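Local coordinates for protein putative metalloprotease II (Bacteroides fragilis, PDB 4ON1) that probably acts as a zinc-dependent metalloendopeptidase of the fragilysin type, encoded on the pathogenicity island of this bacterium, at residues H19-L23 with R24-Y28; E29-A32 with G33-K37; N85-S89 with Q90-T94; R96-G100 with G101-D105. All blocks are in the same frame, centred on the assembly; numbering follows the deposited sequence.

Contact 1: residues H19-L23 with R24-Y28; sequences HVLNL and RSMDY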
loop_
_atom_site.group_PDB
_atom_site.type_symbol
_atom_site.label_atom_id
_atom_site.label_comp_id
_atom_site.label_asym_id
_atom_site.label_seq_id
_atom_site.Cartn_x
_atom_site.Cartn_y
_atom_site.Cartn_z
ATOM N N HIS A 19 -8.886 23.438 -9.771
ATOM C CA HIS A 19 -7.436 23.476 -9.576
ATOM C C HIS A 19 -6.670 23.247 -10.872
ATOM O O HIS A 19 -7.159 22.574 -11.782
ATOM C CB HIS A 19 -6.999 22.418 -8.552
ATOM C CG HIS A 19 -7.848 22.376 -7.320
ATOM N ND1 HIS A 19 -7.611 23.176 -6.224
ATOM C CD2 HIS A 19 -8.934 21.626 -7.012
ATOM C CE1 HIS A 19 -8.515 22.925 -5.295
ATOM N NE2 HIS A 19 -9.329 21.987 -5.746
ATOM N N VAL A 20 -5.460 23.794 -10.934
ATOM C CA VAL A 20 -4.503 23.449 -11.976
ATOM C C VAL A 20 -3.261 22.899 -11.304
ATOM O O VAL A 20 -2.943 23.260 -10.171
ATOM C CB VAL A 20 -4.105 24.650 -12.865
ATOM C CG1 VAL A 20 -5.324 25.310 -13.472
ATOM C CG2 VAL A 20 -3.263 25.658 -12.069
ATOM N N LEU A 21 -2.568 22.012 -12.003
ATOM C CA LEU A 21 -1.390 21.370 -11.455
ATOM C C LEU A 21 -0.478 20.939 -12.588
ATOM O O LEU A 21 -0.878 20.165 -13.460
ATOM C CB LEU A 21 -1.794 20.172 -10.583
ATOM C CG LEU A 21 -0.710 19.444 -9.782
ATOM C CD1 LEU A 21 -0.020 20.391 -8.808
ATOM C CD2 LEU A 21 -1.314 18.263 -9.032
ATOM N N ASN A 22 0.739 21.472 -12.584
ATOM C CA ASN A 22 1.758 21.079 -13.549
ATOM C C ASN A 22 2.593 19.967 -12.932
ATOM O O ASN A 22 3.392 20.208 -12.032
ATOM C CB ASN A 22 2.625 22.280 -13.946
ATOM C CG ASN A 22 3.631 21.947 -15.038
ATOM O OD1 ASN A 22 4.102 20.814 -15.149
ATOM N ND2 ASN A 22 3.968 22.940 -15.850
ATOM N N LEU A 23 2.387 18.750 -13.422
ATOM C CA LEU A 23 3.016 17.565 -12.855
ATOM C C LEU A 23 4.538 17.589 -12.963
ATOM O O LEU A 23 5.233 16.990 -12.141
ATOM C CB LEU A 23 2.460 16.307 -13.535
ATOM C CG LEU A 23 0.982 15.991 -13.264
ATOM C CD1 LEU A 23 0.461 14.952 -14.239
ATOM C CD2 LEU A 23 0.805 15.498 -11.832
ATOM N N ARG A 24 5.059 18.274 -13.971
ATOM C CA ARG A 24 6.503 18.358 -14.137
ATOM C C ARG A 24 7.156 19.303 -13.123
ATOM O O ARG A 24 8.247 19.029 -12.626
ATOM C CB ARG A 24 6.849 18.820 -15.554
ATOM C CG ARG A 24 6.655 17.770 -16.631
ATOM C CD ARG A 24 7.925 17.583 -17.450
ATOM N NE ARG A 24 7.746 16.582 -18.499
ATOM C CZ ARG A 24 7.679 16.860 -19.796
ATOM N NH1 ARG A 24 7.803 18.111 -20.218
ATOM N NH2 ARG A 24 7.508 15.882 -20.676
ATOM N N SER A 25 6.489 20.409 -12.810
ATOM C CA SER A 25 7.122 21.454 -12.010
ATOM C C SER A 25 6.661 21.454 -10.558
ATOM O O SER A 25 7.173 22.217 -9.744
ATOM C CB SER A 25 6.852 22.829 -12.625
ATOM O OG SER A 25 5.467 23.128 -12.564
ATOM N N MET A 26 5.688 20.614 -10.227
ATOM C CA MET A 26 5.087 20.690 -8.900
ATOM C C MET A 26 6.049 20.200 -7.819
ATOM O O MET A 26 6.840 19.280 -8.041
ATOM C CB MET A 26 3.796 19.874 -8.846
ATOM C CG MET A 26 4.024 18.383 -8.844
ATOM S SD MET A 26 2.503 17.445 -8.686
ATOM C CE MET A 26 3.188 15.790 -8.761
ATOM N N ASP A 27 5.998 20.834 -6.654
ATOM C CA ASP A 27 6.640 20.267 -5.477
ATOM C C ASP A 27 5.572 20.043 -4.402
ATOM O O ASP A 27 4.379 20.166 -4.695
ATOM C CB ASP A 27 7.785 21.152 -4.978
ATOM C CG ASP A 27 7.341 22.555 -4.626
ATOM O OD1 ASP A 27 6.123 22.806 -4.514
ATOM O OD2 ASP A 27 8.230 23.417 -4.448
ATOM N N TYR A 28 5.992 19.713 -3.183
ATOM C CA TYR A 28 5.044 19.355 -2.128
ATOM C C TYR A 28 3.960 20.412 -1.919
ATOM O O TYR A 28 2.780 20.080 -1.837
ATOM C CB TYR A 28 5.761 19.102 -0.790
ATOM C CG TYR A 28 4.783 18.812 0.334
ATOM C CD1 TYR A 28 4.239 17.543 0.497
ATOM C CD2 TYR A 28 4.379 19.815 1.211
ATOM C CE1 TYR A 28 3.327 17.275 1.510
ATOM C CE2 TYR A 28 3.467 19.555 2.233
ATOM C CZ TYR A 28 2.948 18.284 2.374
ATOM O OH TYR A 28 2.049 18.029 3.384
#
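The side chain of Met26 folds back onto Leu21 of the strand and Leu23 of the turn. Met26 CB lies 3.2 Å from Asn22 O and also faces Leu21 CD1. Met26 CG is placed between the backbone N and the carbonyl carbon (chi1 73°), which swings the chain back over the turn, and it passes 3.8 Å from Leu23 O. From there the chain runs fully extended. Met26 SD settles against the fork of Leu21, 3.9 Å from both CD1 and CD2, and the terminal Met26 CE reaches Leu23 CD2 at 3.9 Å, with the side chains of Leu23 and Met26 alongside and pointing the same way. On the polar side, Asn22 forms an Asx turn: its OD1 accepts the N-H of Arg24 at 3.0 Å, the donor tilted 16° from the carbonyl plane, and more weakly that of Ser25. Asn22 O takes two further weak bonds, from Ser25 N and Met26 N. The turn takes the chain out of strand 19-22, which runs parallel to strand 43-49, and toward helix 28-35. Leu21 packs on Leu31 of that helix, while Leu23 and Met26 both touch Tyr106 of strand 102-109.

Contact 2: residues E29-A32 with G33-K37; sequences EDLA and GVLSK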
loop_
_atom_site.group_PDB
_atom_site.type_symbol
_atom_site.label_atom_id
_atom_site.label_comp_id
_atom_site.label_asym_id
_atom_site.label_seq_id
_atom_site.Cartn_x
_atom_site.Cartn_y
_atom_site.Cartn_z
ATOM N N GLU A 29 4.341 21.680 -1.819
ATOM C CA GLU A 29 3.336 22.698 -1.535
ATOM C C GLU A 29 2.292 22.826 -2.646
ATOM O O GLU A 29 1.136 23.133 -2.368
ATOM C CB GLU A 29 3.996 24.051 -1.266
ATOM C CG GLU A 29 4.762 24.088 0.054
ATOM C CD GLU A 29 3.866 23.827 1.270
ATOM O OE1 GLU A 29 4.346 23.208 2.249
ATOM O OE2 GLU A 29 2.688 24.252 1.258
ATOM N N ASP A 30 2.687 22.587 -3.894
ATOM C CA ASP A 30 1.714 22.598 -4.990
ATOM C C ASP A 30 0.679 21.484 -4.850
ATOM O O ASP A 30 -0.528 21.735 -4.866
ATOM C CB ASP A 30 2.411 22.447 -6.335
ATOM C CG ASP A 30 3.290 23.633 -6.674
ATOM O OD1 ASP A 30 2.896 24.782 -6.381
ATOM O OD2 ASP A 30 4.378 23.405 -7.236
ATOM N N LEU A 31 1.160 20.252 -4.730
ATOM C CA LEU A 31 0.267 19.099 -4.669
ATOM C C LEU A 31 -0.541 19.112 -3.376
ATOM O O LEU A 31 -1.755 18.903 -3.404
ATOM C CB LEU A 31 1.058 17.798 -4.795
ATOM C CG LEU A 31 0.215 16.522 -4.739
ATOM C CD1 LEU A 31 -1.006 16.634 -5.650
ATOM C CD2 LEU A 31 1.059 15.315 -5.113
ATOM N N ALA A 32 0.123 19.382 -2.251
ATOM C CA ALA A 32 -0.573 19.451 -0.968
ATOM C C ALA A 32 -1.565 20.613 -0.944
ATOM O O ALA A 32 -2.621 20.525 -0.314
ATOM C CB ALA A 32 0.433 19.582 0.189
ATOM N N GLY A 33 -1.221 21.697 -1.635
ATOM C CA GLY A 33 -2.102 22.849 -1.743
ATOM C C GLY A 33 -3.423 22.473 -2.388
ATOM O O GLY A 33 -4.485 22.990 -2.021
ATOM N N VAL A 34 -3.357 21.564 -3.355
ATOM C CA VAL A 34 -4.562 21.043 -4.001
ATOM C C VAL A 34 -5.289 20.027 -3.108
ATOM O O VAL A 34 -6.484 20.184 -2.818
ATOM C CB VAL A 34 -4.227 20.386 -5.360
ATOM C CG1 VAL A 34 -5.444 19.698 -5.953
ATOM C CG2 VAL A 34 -3.655 21.419 -6.329
ATOM N N LEU A 35 -4.570 19.001 -2.662
ATOM C CA LEU A 35 -5.189 17.895 -1.926
ATOM C C LEU A 35 -5.816 18.299 -0.592
ATOM O O LEU A 35 -6.846 17.756 -0.205
ATOM C CB LEU A 35 -4.169 16.774 -1.682
ATOM C CG LEU A 35 -3.631 16.085 -2.940
ATOM C CD1 LEU A 35 -2.669 14.943 -2.601
ATOM C CD2 LEU A 35 -4.768 15.578 -3.804
ATOM N N SER A 36 -5.210 19.256 0.104
ATOM C CA SER A 36 -5.715 19.668 1.410
ATOM C C SER A 36 -7.065 20.386 1.338
ATOM O O SER A 36 -7.722 20.568 2.363
ATOM C CB SER A 36 -4.699 20.572 2.109
ATOM O OG SER A 36 -4.524 21.777 1.389
ATOM N N LYS A 37 -7.484 20.797 0.141
ATOM C CA LYS A 37 -8.767 21.494 -0.010
ATOM C C LYS A 37 -9.906 20.545 -0.393
ATOM O O LYS A 37 -11.053 20.970 -0.556
ATOM C CB LYS A 37 -8.662 22.602 -1.062
ATOM C CG LYS A 37 -7.714 23.736 -0.696
ATOM C CD LYS A 37 -7.565 24.723 -1.854
ATOM C CE LYS A 37 -6.586 25.838 -1.504
ATOM N NZ LYS A 37 -5.326 25.275 -0.921
#
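The flat groups that meet here are the peptide carbonyls of Glu29 to Ala32, each approached by a donor one helical turn further on. Gly33 N comes to Glu29 O from above, 45° out of the carbonyl plane, at 2.9 Å. Leu35 N, by contrast, meets Leu31 O almost head-on at 2.9 Å, and Val34 N donates to Asp30 O. Ala32 O receives two donors from one residue, Ser36 N at 2.9 Å and Ser36 OG at 2.8 Å, both tilted moderately from the carbonyl plane. The hydroxyl gets there because OG is held between its own backbone N and carbonyl carbon (chi1 64°), turned back toward the preceding turn. On another side of the helix Leu31 and Leu35 form an apolar pair, Leu31 CD1 lying 3.8 Å from Leu35 CG. This pair presses on the strands beneath: Leu31 on Ala93 and Ile95, Leu35 on Ala86 and Leu88. Toward the C-terminal end, Lys37 curls back to bring Lys37 NZ within 2.7 Å of Gly33 O as a hydrogen bond. Side chains thus supplement the backbone donors where the carbonyls of the last turn point onward, and the lysine's positive charge would probably offset the partial negative charge gathered at this end of the helix.

Contact 3: residues N85-S89 with Q90-T94; sequences NAILS and QSYAT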
loop_
_atom_site.group_PDB
_atom_site.type_symbol
_atom_site.label_atom_id
_atom_site.label_comp_id
_atom_site.label_asym_id
_atom_site.label_seq_id
_atom_site.Cartn_x
_atom_site.Cartn_y
_atom_site.Cartn_z
ATOM N N ASN A 85 -5.267 7.858 -8.056
ATOM C CA ASN A 85 -5.211 7.871 -6.600
ATOM C C ASN A 85 -4.230 8.931 -6.149
ATOM O O ASN A 85 -3.306 9.272 -6.887
ATOM C CB ASN A 85 -4.782 6.512 -6.031
ATOM C CG ASN A 85 -5.856 5.446 -6.171
ATOM O OD1 ASN A 85 -5.698 4.484 -6.926
ATOM N ND2 ASN A 85 -6.957 5.620 -5.450
ATOM N N ALA A 86 -4.419 9.437 -4.932
ATOM C CA ALA A 86 -3.476 10.380 -4.347
ATOM C C ALA A 86 -3.397 10.164 -2.854
ATOM O O ALA A 86 -4.303 9.587 -2.248
ATOM C CB ALA A 86 -3.876 11.828 -4.657
ATOM N N ILE A 87 -2.288 10.612 -2.278
ATOM C CA ILE A 87 -2.043 10.512 -0.847
ATOM C C ILE A 87 -1.567 11.852 -0.316
ATOM O O ILE A 87 -0.692 12.464 -0.917
ATOM C CB ILE A 87 -0.989 9.428 -0.552
ATOM C CG1 ILE A 87 -1.450 8.083 -1.132
ATOM C CG2 ILE A 87 -0.741 9.308 0.940
ATOM C CD1 ILE A 87 -0.405 6.994 -1.060
ATOM N N LEU A 88 -2.142 12.316 0.795
ATOM C CA LEU A 88 -1.647 13.529 1.437
ATOM C C LEU A 88 -1.174 13.245 2.846
ATOM O O LEU A 88 -1.965 12.900 3.720
ATOM C CB LEU A 88 -2.713 14.630 1.481
ATOM C CG LEU A 88 -2.253 15.863 2.279
ATOM C CD1 LEU A 88 -0.982 16.483 1.693
ATOM C CD2 LEU A 88 -3.353 16.904 2.360
ATOM N N SER A 89 0.130 13.386 3.050
ATOM C CA SER A 89 0.714 13.328 4.380
ATOM C C SER A 89 1.273 14.695 4.710
ATOM O O SER A 89 1.459 15.517 3.816
ATOM C CB SER A 89 1.816 12.270 4.440
ATOM O OG SER A 89 2.679 12.481 5.543
ATOM N N GLN A 90 1.559 14.944 5.979
ATOM C CA GLN A 90 2.171 16.210 6.347
ATOM C C GLN A 90 3.626 16.289 5.874
ATOM O O GLN A 90 4.192 17.376 5.797
ATOM C CB GLN A 90 2.081 16.427 7.863
ATOM C CG GLN A 90 0.654 16.690 8.326
ATOM C CD GLN A 90 0.538 16.898 9.818
ATOM O OE1 GLN A 90 1.536 17.100 10.512
ATOM N NE2 GLN A 90 -0.691 16.868 10.321
ATOM N N SER A 91 4.209 15.143 5.529
ATOM C CA SER A 91 5.621 15.063 5.132
ATOM C C SER A 91 5.839 14.810 3.639
ATOM O O SER A 91 6.947 14.978 3.121
ATOM C CB SER A 91 6.320 13.956 5.918
ATOM O OG SER A 91 6.176 14.164 7.306
ATOM N N TYR A 92 4.798 14.355 2.956
ATOM C CA TYR A 92 4.928 14.021 1.548
ATOM C C TYR A 92 3.543 13.938 0.922
ATOM O O TYR A 92 2.538 13.886 1.627
ATOM C CB TYR A 92 5.676 12.690 1.376
ATOM C CG TYR A 92 4.919 11.544 1.999
ATOM C CD1 TYR A 92 3.931 10.871 1.285
ATOM C CD2 TYR A 92 5.157 11.167 3.313
ATOM C CE1 TYR A 92 3.222 9.845 1.851
ATOM C CE2 TYR A 92 4.451 10.136 3.894
ATOM C CZ TYR A 92 3.482 9.483 3.153
ATOM O OH TYR A 92 2.759 8.463 3.709
ATOM N N ALA A 93 3.497 13.888 -0.401
ATOM C CA ALA A 93 2.242 13.653 -1.098
ATOM C C ALA A 93 2.544 12.892 -2.366
ATOM O O ALA A 93 3.669 12.946 -2.875
ATOM C CB ALA A 93 1.519 14.966 -1.412
ATOM N N THR A 94 1.558 12.153 -2.861
ATOM C CA THR A 94 1.748 11.373 -4.077
ATOM C C THR A 94 0.506 11.424 -4.937
ATOM O O THR A 94 -0.592 11.653 -4.440
ATOM C CB THR A 94 2.049 9.875 -3.791
ATOM O OG1 THR A 94 0.873 9.246 -3.271
ATOM C CG2 THR A 94 3.204 9.717 -2.808
#
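Ser89 CB sits over one face of the Tyr92 ring, 3.5 Å from the centroid and 15° off the normal, a CH-pi contact made across the end of a beta hairpin. Ile87 CG2 approaches the same ring obliquely, 4.1 Å from Tyr92 CE1. Ser89 OG is anti to its own nitrogen (chi1 161°), and this directs the hydroxyl at the loop, where it accepts the nearly straight N-H of Ser91 at 3.1 Å in an ST turn. Beside this CH-pi contact, Ser89 N donates to Tyr92 O at 2.8 Å and closes the loop. Further along, Ile87 and Thr94 form a hydrogen-bonded antiparallel pair, Ile87 N to Thr94 O at 2.9 Å and Thr94 N to Ile87 O at 3.0 Å. Their side chains lie alongside each other, with Thr94 OG1 3.3 Å from Ile87 CB. A second shell then fixes the polar ends: the carboxylate of Glu68 bonds Tyr92 OH through OE1 and Ser89 OG through OE2, so one residue holds the phenol and the serine together, and Tyr92 OH is also hydrogen-bonded with Thr221 OG1. Strand 84-88 also pairs with strand 71-78, and strand 92-99 with strand 102-109, all antiparallel. Helix 217-230 packs against the Ile87 and Tyr92 face; helix 28-35 takes the other, touching Leu88 and Ala93.

Contact 4: residues R96-G100 with G101-D105; sequences RLQRG and GDLID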
loop_
_atom_site.group_PDB
_atom_site.type_symbol
_atom_site.label_atom_id
_atom_site.label_comp_id
_atom_site.label_asym_id
_atom_site.label_seq_id
_atom_site.Cartn_x
_atom_site.Cartn_y
_atom_site.Cartn_z
ATOM N N ARG A 96 -0.955 8.817 -8.132
ATOM C CA ARG A 96 -0.747 7.655 -8.978
ATOM C C ARG A 96 -1.802 7.656 -10.065
ATOM O O ARG A 96 -2.997 7.744 -9.774
ATOM C CB ARG A 96 -0.803 6.359 -8.157
ATOM C CG ARG A 96 -0.634 5.107 -8.991
ATOM C CD ARG A 96 -0.528 3.868 -8.129
ATOM N NE ARG A 96 0.735 3.827 -7.400
ATOM C CZ ARG A 96 1.125 2.814 -6.637
ATOM N NH1 ARG A 96 0.351 1.744 -6.508
ATOM N NH2 ARG A 96 2.292 2.869 -6.011
ATOM N N LEU A 97 -1.371 7.581 -11.320
ATOM C CA LEU A 97 -2.331 7.519 -12.410
ATOM C C LEU A 97 -1.767 6.836 -13.649
ATOM O O LEU A 97 -0.586 6.483 -13.701
ATOM C CB LEU A 97 -2.828 8.925 -12.750
ATOM C CG LEU A 97 -1.814 10.067 -12.809
ATOM C CD1 LEU A 97 -0.919 9.948 -14.017
ATOM C CD2 LEU A 97 -2.529 11.406 -12.818
ATOM N N GLN A 98 -2.625 6.649 -14.644
ATOM C CA GLN A 98 -2.222 5.997 -15.878
ATOM C C GLN A 98 -1.760 7.003 -16.923
ATOM O O GLN A 98 -2.467 7.964 -17.230
ATOM C CB GLN A 98 -3.372 5.155 -16.430
ATOM C CG GLN A 98 -3.884 4.111 -15.449
ATOM C CD GLN A 98 -3.322 2.731 -15.732
ATOM O OE1 GLN A 98 -2.295 2.590 -16.398
ATOM N NE2 GLN A 98 -3.994 1.704 -15.224
ATOM N N ARG A 99 -0.571 6.766 -17.470
ATOM C CA ARG A 99 -0.056 7.545 -18.587
ATOM C C ARG A 99 0.422 6.595 -19.672
ATOM O O ARG A 99 1.344 5.811 -19.446
ATOM C CB ARG A 99 1.103 8.447 -18.158
ATOM C CG ARG A 99 0.799 9.416 -17.029
ATOM C CD ARG A 99 0.041 10.630 -17.521
ATOM N NE ARG A 99 0.850 11.439 -18.430
ATOM C CZ ARG A 99 0.440 11.841 -19.627
ATOM N NH1 ARG A 99 -0.774 11.517 -20.045
ATOM N NH2 ARG A 99 1.237 12.568 -20.396
ATOM N N GLY A 100 -0.208 6.665 -20.840
ATOM C CA GLY A 100 0.187 5.839 -21.967
ATOM C C GLY A 100 0.138 4.352 -21.669
ATOM O O GLY A 100 0.967 3.586 -22.160
ATOM N N GLY A 101 -0.832 3.943 -20.855
ATOM C CA GLY A 101 -0.968 2.550 -20.474
ATOM C C GLY A 101 -0.132 2.135 -19.276
ATOM O O GLY A 101 -0.320 1.045 -18.734
ATOM N N ASP A 102 0.798 2.990 -18.862
ATOM C CA ASP A 102 1.642 2.686 -17.710
ATOM C C ASP A 102 1.109 3.313 -16.429
ATOM O O ASP A 102 0.541 4.409 -16.446
ATOM C CB ASP A 102 3.084 3.152 -17.944
ATOM C CG ASP A 102 3.836 2.258 -18.912
ATOM O OD1 ASP A 102 3.265 1.232 -19.345
ATOM O OD2 ASP A 102 5.001 2.573 -19.232
ATOM N N LEU A 103 1.276 2.597 -15.323
ATOM C CA LEU A 103 0.966 3.147 -14.012
ATOM C C LEU A 103 2.132 4.019 -13.523
ATOM O O LEU A 103 3.266 3.545 -13.393
ATOM C CB LEU A 103 0.668 2.026 -13.020
ATOM C CG LEU A 103 0.185 2.471 -11.645
ATOM C CD1 LEU A 103 -1.203 3.060 -11.786
ATOM C CD2 LEU A 103 0.172 1.296 -10.678
ATOM N N ILE A 104 1.852 5.293 -13.273
ATOM C CA ILE A 104 2.895 6.264 -12.927
ATOM C C ILE A 104 2.714 6.829 -11.520
ATOM O O ILE A 104 1.613 7.227 -11.148
ATOM C CB ILE A 104 2.907 7.435 -13.923
ATOM C CG1 ILE A 104 2.994 6.907 -15.360
ATOM C CG2 ILE A 104 4.056 8.388 -13.620
ATOM C CD1 ILE A 104 4.270 6.138 -15.659
ATOM N N ASP A 105 3.792 6.834 -10.737
ATOM C CA ASP A 105 3.799 7.455 -9.406
ATOM C C ASP A 105 4.511 8.808 -9.438
ATOM O O ASP A 105 5.653 8.897 -9.895
ATOM C CB ASP A 105 4.495 6.547 -8.383
ATOM C CG ASP A 105 3.543 5.991 -7.332
ATOM O OD1 ASP A 105 2.429 6.533 -7.172
ATOM O OD2 ASP A 105 3.923 5.013 -6.654
#
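Arg96 and Asp105 face each other across a beta hairpin with a two-residue loop, whose type I' turn runs from Arg99 to Asp102, with Gly100 and Gly101 at its tip. Both glycines have positive phi, the backbone shape this turn demands. The strands are held by two reciprocal pairs of backbone bonds. At the turn, Arg99 N gives to Asp102 O at 2.8 Å and Asp102 N to Arg99 O at 2.9 Å. Two residues further from the turn, Leu97 N bonds Ile104 O, and Ile104 N returns to Leu97 O at 2.7 Å. Arg99 turns its head away from the hairpin to salt bridges with Glu49 through NE and with Glu52 through NH1, while Arg99 CB rests 3.7 Å from Ile104 CG1. Leu103 N is hydrogen-bonded with Thr161 OG1, and the backbone of Leu103 is also bonded to that of Ile160. On the face bearing Arg96, Leu103 and Asp105, the arginine chain crosses the leucine, Arg96 CG lying 3.5 Å from Leu103 CD1. A bend at its third torsion (chi3 -70°) then swings the guanidinium round to the carboxylate in a side-on salt bridge made by two nitrogens. Although the two planes stand 52° apart, both oxygens lie near the guanidinium plane: Arg96 NE meets Asp105 OD1 at 3.2 Å, and Arg96 NH2 meets Asp105 OD2 from its syn side at 2.8 Å.

All four contacts lie in the region related to the N-terminal domain of fragilysin, away from the zinc ion bound by Asp176, His334, His338 and His344. Contact 1 delivers the chain into the helix of contact 2, their centres about 9 Å apart, with His19 CG 3.8 Å from Val34 CG1. That helix lies on the hairpin of contact 3, where Ala32 CB touches Leu88 CD1 at 3.7 Å. Tyr28 of contact 1 reaches the same hairpin, Tyr28 OH lying 2.6 Å from Ser89 O in a probable hydrogen bond. Contacts 3 and 4 share strand 92-99, their centres about 17 Å apart, and Asn85 O lies 2.7 Å from Arg96 N, probably hydrogen-bonded.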